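Local coordinates for glycoside Hydrolase (PDB 5T99), which probably hydrolyses terminal beta-D-galactosides of agarose-derived oligosaccharides, as a family 2 glycoside hydrolase that binds the inhibitor galacto-isofagomine in its pocket, at residues A[126-129]-A[130-133]; A[395-398]-A[399-403]; A[530-533]-A[534-538]; A[537-540]-A[541-545]. All blocks are in the same frame, centred on the assembly; numbering follows the deposited sequence.

Contact 1: residues A[126-129]-A[130-133]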
# COMPACT_ATOMS: atom_id res chain seq x y z
N HIS A 126 16.52 11.43 -12.88
CA HIS A 126 16.21 10.36 -11.93
C HIS A 126 15.48 9.19 -12.59
O HIS A 126 14.29 9.29 -12.91
CB HIS A 126 15.38 10.94 -10.77
CG HIS A 126 15.30 10.03 -9.59
ND1 HIS A 126 16.24 10.03 -8.59
CD2 HIS A 126 14.43 9.05 -9.29
CE1 HIS A 126 15.94 9.10 -7.70
NE2 HIS A 126 14.83 8.49 -8.10
N PRO A 127 16.19 8.06 -12.81
CA PRO A 127 15.54 6.94 -13.50
C PRO A 127 14.48 6.17 -12.69
O PRO A 127 13.44 5.85 -13.25
CB PRO A 127 16.72 6.03 -13.89
CG PRO A 127 17.85 6.42 -13.00
CD PRO A 127 17.64 7.84 -12.61
N TYR A 128 14.72 5.88 -11.41
CA TYR A 128 13.87 4.95 -10.64
C TYR A 128 12.62 5.65 -10.10
O TYR A 128 12.72 6.57 -9.29
CB TYR A 128 14.66 4.32 -9.50
CG TYR A 128 14.04 3.10 -8.85
CD1 TYR A 128 13.46 2.07 -9.60
CD2 TYR A 128 14.08 2.94 -7.45
CE1 TYR A 128 12.92 0.95 -8.99
CE2 TYR A 128 13.53 1.82 -6.84
CZ TYR A 128 12.96 0.83 -7.61
OH TYR A 128 12.42 -0.29 -7.03
N GLY A 129 11.45 5.19 -10.51
CA GLY A 129 10.23 5.92 -10.22
C GLY A 129 9.66 5.83 -8.81
O GLY A 129 8.73 6.57 -8.50
N TYR A 130 10.22 4.95 -7.98
CA TYR A 130 9.72 4.72 -6.63
C TYR A 130 10.49 5.43 -5.52
O TYR A 130 9.98 5.52 -4.40
CB TYR A 130 9.71 3.23 -6.35
CG TYR A 130 8.81 2.44 -7.27
CD1 TYR A 130 7.42 2.45 -7.10
CD2 TYR A 130 9.33 1.67 -8.30
CE1 TYR A 130 6.59 1.73 -7.95
CE2 TYR A 130 8.51 0.94 -9.15
CZ TYR A 130 7.14 0.96 -8.97
OH TYR A 130 6.32 0.23 -9.80
N THR A 131 11.71 5.89 -5.80
CA THR A 131 12.44 6.74 -4.87
C THR A 131 12.21 8.19 -5.23
O THR A 131 12.02 8.53 -6.41
CB THR A 131 13.96 6.45 -4.87
OG1 THR A 131 14.45 6.39 -6.21
CG2 THR A 131 14.24 5.13 -4.19
N GLY A 132 12.20 9.05 -4.22
CA GLY A 132 12.01 10.47 -4.44
C GLY A 132 13.33 11.13 -4.74
O GLY A 132 14.39 10.51 -4.58
N PHE A 133 13.27 12.37 -5.20
CA PHE A 133 14.46 13.19 -5.45
C PHE A 133 14.16 14.67 -5.23
O PHE A 133 13.00 15.08 -5.14
CB PHE A 133 15.02 12.93 -6.87
CG PHE A 133 14.08 13.32 -7.99
CD1 PHE A 133 14.19 14.57 -8.60
CD2 PHE A 133 13.10 12.43 -8.42
CE1 PHE A 133 13.33 14.93 -9.63
CE2 PHE A 133 12.24 12.79 -9.45
CZ PHE A 133 12.35 14.03 -10.06

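Contact 2: residues A[395-398]-A[399-403]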
# COMPACT_ATOMS: atom_id res chain seq x y z
N ASP A 395 19.75 4.85 -4.28
CA ASP A 395 18.33 4.56 -4.08
C ASP A 395 18.03 3.87 -2.75
O ASP A 395 17.05 4.21 -2.09
CB ASP A 395 17.74 3.77 -5.26
CG ASP A 395 17.47 4.65 -6.47
OD1 ASP A 395 17.02 5.81 -6.26
OD2 ASP A 395 17.71 4.19 -7.62
N LEU A 396 18.86 2.91 -2.35
CA LEU A 396 18.63 2.24 -1.08
C LEU A 396 18.91 3.21 0.08
O LEU A 396 18.17 3.21 1.07
CB LEU A 396 19.49 0.99 -0.96
CG LEU A 396 19.34 0.22 0.36
CD1 LEU A 396 17.91 -0.23 0.57
CD2 LEU A 396 20.27 -0.96 0.35
N THR A 397 19.96 4.01 -0.06
CA THR A 397 20.23 5.06 0.90
C THR A 397 19.04 6.02 0.99
O THR A 397 18.59 6.33 2.09
CB THR A 397 21.54 5.82 0.58
OG1 THR A 397 22.64 4.92 0.72
CG2 THR A 397 21.74 7.04 1.53
N SER A 398 18.52 6.45 -0.16
CA SER A 398 17.36 7.36 -0.20
C SER A 398 16.12 6.77 0.48
O SER A 398 15.41 7.48 1.19
CB SER A 398 17.03 7.76 -1.63
OG SER A 398 15.92 8.63 -1.65
N LEU A 399 15.88 5.48 0.27
CA LEU A 399 14.77 4.78 0.92
C LEU A 399 14.90 4.79 2.45
O LEU A 399 13.96 5.11 3.17
CB LEU A 399 14.70 3.34 0.41
CG LEU A 399 13.74 2.39 1.15
CD1 LEU A 399 12.31 2.87 0.96
CD2 LEU A 399 13.92 0.95 0.67
N ILE A 400 16.07 4.40 2.95
CA ILE A 400 16.27 4.28 4.39
C ILE A 400 16.24 5.66 5.07
O ILE A 400 15.64 5.81 6.13
CB ILE A 400 17.55 3.48 4.70
CG1 ILE A 400 17.34 2.03 4.27
CG2 ILE A 400 17.90 3.55 6.18
CD1 ILE A 400 18.61 1.21 4.21
N MET A 401 16.84 6.66 4.42
CA MET A 401 16.82 8.03 4.93
C MET A 401 15.39 8.59 5.00
O MET A 401 15.02 9.26 5.97
CB MET A 401 17.68 8.94 4.05
CG MET A 401 19.17 8.63 4.05
SD MET A 401 19.96 9.04 5.59
CE MET A 401 20.18 10.81 5.32
N ARG A 402 14.58 8.27 3.99
CA ARG A 402 13.18 8.68 3.92
C ARG A 402 12.33 8.01 4.99
O ARG A 402 11.51 8.68 5.63
CB ARG A 402 12.59 8.35 2.53
CG ARG A 402 11.24 8.97 2.20
CD ARG A 402 10.62 8.41 0.92
NE ARG A 402 10.12 7.05 1.12
CZ ARG A 402 9.27 6.40 0.32
NH1 ARG A 402 8.79 6.96 -0.80
NH2 ARG A 402 8.90 5.17 0.65
N ASP A 403 12.52 6.70 5.19
CA ASP A 403 11.58 5.90 5.98
C ASP A 403 12.03 5.45 7.38
O ASP A 403 11.23 4.84 8.09
CB ASP A 403 11.14 4.66 5.19
CG ASP A 403 10.39 5.01 3.92
OD1 ASP A 403 10.07 6.21 3.74
OD2 ASP A 403 10.12 4.08 3.11

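Contact 3: residues A[530-533]-A[534-538]. With GIF (D-galacto-isofagomine), chain C.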
# COMPACT_ATOMS: atom_id res chain seq x y z
N TRP A 530 3.47 -22.83 -8.99
CA TRP A 530 4.01 -22.73 -7.62
C TRP A 530 2.93 -22.41 -6.58
O TRP A 530 3.22 -22.36 -5.38
CB TRP A 530 5.09 -21.64 -7.56
CG TRP A 530 4.62 -20.31 -8.08
CD1 TRP A 530 3.99 -19.31 -7.37
CD2 TRP A 530 4.69 -19.84 -9.44
NE1 TRP A 530 3.69 -18.25 -8.20
CE2 TRP A 530 4.11 -18.55 -9.47
CE3 TRP A 530 5.21 -20.40 -10.63
CZ2 TRP A 530 4.03 -17.79 -10.65
CZ3 TRP A 530 5.12 -19.65 -11.81
CH2 TRP A 530 4.53 -18.36 -11.81
N ALA A 531 1.70 -22.19 -7.03
CA ALA A 531 0.64 -21.75 -6.15
C ALA A 531 0.06 -22.90 -5.35
O ALA A 531 0.33 -24.07 -5.62
CB ALA A 531 -0.45 -21.05 -6.94
N TYR A 532 -0.72 -22.55 -4.34
CA TYR A 532 -1.42 -23.51 -3.51
C TYR A 532 -2.48 -22.78 -2.69
O TYR A 532 -2.34 -21.58 -2.45
CB TYR A 532 -0.44 -24.25 -2.58
CG TYR A 532 0.52 -23.34 -1.85
CD1 TYR A 532 0.19 -22.77 -0.62
CD2 TYR A 532 1.77 -23.03 -2.39
CE1 TYR A 532 1.06 -21.93 0.04
CE2 TYR A 532 2.66 -22.19 -1.73
CZ TYR A 532 2.29 -21.64 -0.50
OH TYR A 532 3.13 -20.79 0.18
N PRO A 533 -3.53 -23.49 -2.24
CA PRO A 533 -4.58 -22.79 -1.48
C PRO A 533 -4.08 -22.32 -0.12
O PRO A 533 -3.14 -22.89 0.40
CB PRO A 533 -5.68 -23.86 -1.31
CG PRO A 533 -5.30 -24.99 -2.20
CD PRO A 533 -3.81 -24.93 -2.35
N PRO A 534 -4.73 -21.30 0.47
CA PRO A 534 -4.36 -20.81 1.81
C PRO A 534 -4.27 -21.89 2.90
O PRO A 534 -3.44 -21.77 3.82
CB PRO A 534 -5.48 -19.82 2.14
CG PRO A 534 -5.91 -19.30 0.82
CD PRO A 534 -5.78 -20.46 -0.14
N ASP A 535 -5.10 -22.92 2.78
CA ASP A 535 -5.16 -24.04 3.75
C ASP A 535 -3.77 -24.69 3.93
O ASP A 535 -3.41 -25.10 5.03
CB ASP A 535 -6.16 -25.14 3.30
CG ASP A 535 -7.49 -24.58 2.77
OD1 ASP A 535 -8.58 -25.08 3.16
OD2 ASP A 535 -7.45 -23.65 1.94
N ILE A 536 -3.03 -24.80 2.82
CA ILE A 536 -1.68 -25.39 2.82
C ILE A 536 -0.70 -24.53 3.63
O ILE A 536 0.09 -25.08 4.41
CB ILE A 536 -1.16 -25.59 1.36
CG1 ILE A 536 -1.96 -26.68 0.64
CG2 ILE A 536 0.33 -25.92 1.32
CD1 ILE A 536 -1.73 -28.09 1.15
N GLU A 537 -0.75 -23.21 3.47
CA GLU A 537 0.12 -22.34 4.27
C GLU A 537 -0.23 -22.42 5.77
O GLU A 537 0.66 -22.58 6.61
CB GLU A 537 0.08 -20.88 3.80
CG GLU A 537 1.22 -20.02 4.35
CD GLU A 537 2.61 -20.46 3.93
OE1 GLU A 537 2.78 -20.90 2.77
OE2 GLU A 537 3.53 -20.33 4.75
N PHE A 538 -1.53 -22.34 6.08
CA PHE A 538 -1.99 -22.45 7.47
C PHE A 538 -1.46 -23.72 8.13
O PHE A 538 -0.95 -23.67 9.25
CB PHE A 538 -3.53 -22.45 7.59
CG PHE A 538 -4.21 -21.23 7.02
CD1 PHE A 538 -3.52 -20.02 6.82
CD2 PHE A 538 -5.55 -21.29 6.70
CE1 PHE A 538 -4.16 -18.93 6.29
CE2 PHE A 538 -6.20 -20.18 6.17
CZ PHE A 538 -5.51 -19.00 5.96
C GIF C . 6.53 -12.28 -7.43
N GIF C . 6.23 -13.67 -7.13
O GIF C . 2.48 -15.49 -8.56
C1 GIF C . 5.25 -11.49 -7.61
O1 GIF C . 4.88 -12.21 -9.87
C2 GIF C . 4.29 -12.20 -8.57
O2 GIF C . 5.56 -10.20 -8.11
C3 GIF C . 4.00 -13.63 -8.13
C4 GIF C . 5.29 -14.41 -7.96
C5 GIF C . 3.08 -14.33 -9.14

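Contact 4: residues A[537-540]-A[541-545]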
# COMPACT_ATOMS: atom_id res chain seq x y z
N GLU A 537 -0.75 -23.21 3.47
CA GLU A 537 0.12 -22.34 4.27
C GLU A 537 -0.23 -22.42 5.77
O GLU A 537 0.66 -22.58 6.61
CB GLU A 537 0.08 -20.88 3.80
CG GLU A 537 1.22 -20.02 4.35
CD GLU A 537 2.61 -20.46 3.93
OE1 GLU A 537 2.78 -20.90 2.77
OE2 GLU A 537 3.53 -20.33 4.75
N PHE A 538 -1.53 -22.34 6.08
CA PHE A 538 -1.99 -22.45 7.47
C PHE A 538 -1.46 -23.72 8.13
O PHE A 538 -0.95 -23.67 9.25
CB PHE A 538 -3.53 -22.45 7.59
CG PHE A 538 -4.21 -21.23 7.02
CD1 PHE A 538 -3.52 -20.02 6.82
CD2 PHE A 538 -5.55 -21.29 6.70
CE1 PHE A 538 -4.16 -18.93 6.29
CE2 PHE A 538 -6.20 -20.18 6.17
CZ PHE A 538 -5.51 -19.00 5.96
N HIS A 539 -1.57 -24.83 7.40
CA HIS A 539 -1.10 -26.11 7.87
C HIS A 539 0.40 -26.07 8.20
O HIS A 539 0.79 -26.44 9.31
CB HIS A 539 -1.37 -27.19 6.82
CG HIS A 539 -0.98 -28.56 7.27
ND1 HIS A 539 0.06 -29.27 6.71
CD2 HIS A 539 -1.48 -29.34 8.26
CE1 HIS A 539 0.18 -30.43 7.31
NE2 HIS A 539 -0.74 -30.50 8.26
N PHE A 540 1.21 -25.61 7.26
CA PHE A 540 2.66 -25.61 7.45
C PHE A 540 3.14 -24.51 8.41
O PHE A 540 4.19 -24.68 9.05
CB PHE A 540 3.42 -25.60 6.11
CG PHE A 540 3.41 -26.94 5.39
CD1 PHE A 540 4.18 -28.01 5.86
CD2 PHE A 540 2.63 -27.14 4.24
CE1 PHE A 540 4.18 -29.24 5.20
CE2 PHE A 540 2.63 -28.38 3.58
CZ PHE A 540 3.40 -29.43 4.06
N GLN A 541 2.38 -23.41 8.55
CA GLN A 541 2.65 -22.41 9.61
C GLN A 541 2.45 -23.01 11.00
O GLN A 541 3.25 -22.75 11.91
CB GLN A 541 1.79 -21.15 9.47
CG GLN A 541 2.17 -20.25 8.30
CD GLN A 541 3.45 -19.43 8.48
OE1 GLN A 541 3.92 -19.16 9.60
NE2 GLN A 541 4.02 -19.01 7.35
N GLU A 542 1.38 -23.79 11.18
CA GLU A 542 1.12 -24.45 12.47
C GLU A 542 2.18 -25.49 12.81
O GLU A 542 2.58 -25.58 13.96
CB GLU A 542 -0.27 -25.08 12.52
CG GLU A 542 -1.38 -24.03 12.59
CD GLU A 542 -2.78 -24.62 12.46
OE1 GLU A 542 -2.96 -25.82 12.80
OE2 GLU A 542 -3.70 -23.86 12.02
N MET A 543 2.64 -26.26 11.83
CA MET A 543 3.67 -27.28 12.08
C MET A 543 5.08 -26.71 12.24
O MET A 543 5.98 -27.43 12.68
CB MET A 543 3.65 -28.33 10.96
CG MET A 543 2.35 -29.14 10.89
SD MET A 543 1.73 -29.65 12.50
CE MET A 543 3.07 -30.70 13.07
N ASN A 544 5.29 -25.43 11.89
CA ASN A 544 6.61 -24.79 11.99
C ASN A 544 6.50 -23.44 12.74
O ASN A 544 6.58 -22.37 12.13
CB ASN A 544 7.20 -24.61 10.58
CG ASN A 544 7.48 -25.94 9.88
OD1 ASN A 544 8.48 -26.61 10.17
ND2 ASN A 544 6.60 -26.33 8.96
N PRO A 545 6.33 -23.51 14.09
CA PRO A 545 6.15 -22.30 14.93
C PRO A 545 7.27 -21.26 14.89
O PRO A 545 7.03 -20.10 15.23
CB PRO A 545 6.01 -22.87 16.35
CG PRO A 545 6.56 -24.25 16.30
CD PRO A 545 6.35 -24.74 14.90

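Contact 1: residues A[126-129]-A[130-133]
H126 and T131 are joined by a hydrogen bond across this turn. H126 NE2 donates to T131 OG1 at 2.9 Å. The hydroxyl lies almost exactly in the imidazole plane, at the ring edge, and the N-H...O angle is 148°. The same OG1 is also hydrogen-bonded to D395 of helix 388-403. The threonine thus links the imidazole to a carboxylate. Its OG1 sits between its own backbone N and carbonyl carbon (chi1 48°), which turns it to H126.

Two aromatic pairs also form. The H126 and F133 rings are nearly parallel but slid apart, with centroids 4.8 Å apart and little overlap. H126 CB, rather than its ring, covers the phenyl face, 3.9 Å from the centroid in a CH-pi contact. H126 CG lies 3.5 Å from F133 CD2. Y130 turns its edge to the face of Y128 in an offset T-shaped pair. Its CD2 is 3.7 Å from Y128 CE1. T131 OG1 lies at the edge of the Y128 ring, while Y128 OH bonds to A371 O.

A leucine in place of H126 would probably leave T131 OG1 without its N-H donor and F133 without its flat neighbour.

Outside the turn, F133 stacks on F107, and Y130 also meets H316 edge-to-face. The segment runs from the end of strand 121-126, through a loop, to the start of strand 133-136. It thus connects the two sheets of the beta-sandwich in the family 2 sugar-binding domain and packs on helix 388-403 of the catalytic barrel.

Contact 2: residues A[395-398]-A[399-403]
L396 and I400 meet because both chains start out in helical staggers that send their ends along the same face. L396 CG is anti to its own N (chi1 179°). I400 CG1 lies beside its N, and CD1 then extends (chi2 167°). The result is a methyl contact, L396 CD1 to I400 CD1, at 4.0 Å. The same L396 CD1 is 4.2 Å from L399 CD2, so one methyl serves two neighbours. L434 and I437 of helix 427-441 also pack on L396, and L441 packs on I400.

On another side of the helix, T397 and M401 run side by side and point the same way. T397 CG2 touches M401 CG at 3.9 Å. T397 OG1 instead reaches back to K393 O, one turn earlier.

This is the last part of helix 388-403, which connects parallel strands 366-370 and 409-416. Together they form a beta-alpha-beta crossover of the TIM barrel. The backbone is a regular alpha-helix here. L399 N, I400 N, M401 N and R402 N bond to the carbonyls four residues back. The M401 N bond to T397 O is 2.9 Å and the straightest, at 167°.

At the C-terminal end, R402 grips D403 side-on. R402 NE meets D403 OD1 at 2.8 Å, on the syn side but tilted from both planes. R402 NH2 meets D403 OD2 at 3.0 Å, in the guanidinium plane, on the syn lone pair. Two bonds hold the flat groups and limit rotation of the guanidinium. R402 NH2 also donates to P352 O, while L357 of helix 354-363 touches both residues.

Contact 3: residues A[530-533]-A[534-538]
The galacto-isofagomine pocket is reached here by W530, in the loop that leads into helix 534-543. W530 NE1 donates to atom O of the ligand at 3.0 Å. This oxygen lies at the indole edge, in the ring plane, and the N-H...O angle is 146°. E494, H349, S497 and R161 also bond to the ligand.

Further along, Y532 bridges the loop and the helix. Y532 OH donates to E537 OE1 at 2.6 Å, nearly in line with the C-O bond of the carboxylate. Ring and carboxylate planes are 36° apart. The tyrosine CG sits between its own N and carbonyl carbon (chi1 47°), which turns the ring to the helix. Its CD1 packs on I536 CG2 at 3.7 Å. Y478 OH holds the other oxygen of E537, so both arms of this buried carboxylate are engaged.

P533 O accepts from I536 N at 3.1 Å. The donor stands above the carbonyl plane. P533 CD also touches I536 CG1 at 3.9 Å. D535 OD1 is hydrogen-bonded to S673 OG and forms a salt bridge to R676. Prolines fit readily near a helix N-terminus, whose N-H groups lack helical carbonyl partners; this helix links the last two TIM-barrel strands.

Contact 4: residues A[537-540]-A[541-545]
Q541 lies obliquely across E537, one turn back on the helix. Q541 NE2 donates to E537 OE2 at 3.0 Å. OE2 accepts on its anti lone pair, turned away from OE1, and the amide and carboxylate planes are 48° apart. The glutamine CG is beside its own N (chi1 -71°) and the chain bends again at chi2, which folds the amide back over the turn. Q541 CG also sits 3.3 Å from E537 O. Q541 NE2 has a second, weak bond to G549 O. A leucine in place of Q541 would probably leave E537 OE2 with Y478 but without its amide donor.

Underneath run the backbone bonds of the helix, with Q541 N to E537 O the shortest at 2.7 Å. E542 N and M543 N bond to F538 O and H539 O.

Helix 534-543 connects strands 490-495 and 549-552 of the barrel, and residues 537-542 lie in its C-terminal part. E537, F538 and Q541 touch E550 of strand 549-552.

Beyond the helix, N544 turns its side chain back. N544 ND2 donates to F540 O at 2.9 Å, in the carbonyl plane and on a lone pair, so an amide group takes up a carbonyl of the last turn. The same ND2 lies at the edge of the F540 ring, 4.3 Å from CD1. H539 ND1 stands over the centre of that ring. E542 makes a salt bridge to K674.

The contacts form two pairs. Contact 1 comes first along the chain, in the sugar-binding domain, and contact 2 follows on helix 388-403 of the barrel. Their centres are about 11 Å apart, and they touch through T131 OG1 and D395 OD1 at 2.6 Å, a probable hydrogen bond between the two domains. Contacts 3 and 4 come last. They share E537 and F538 on helix 534-543, with centres about 10 Å apart. The two pairs do not touch: contacts 2 and 3 are about 34 Å apart between centres. Helices 388-403 and 534-543 serve the same barrel. The contact 3 loop reaches the ligand, and the Y130 side chain of contact 1 lies about 11 Å from the ligand.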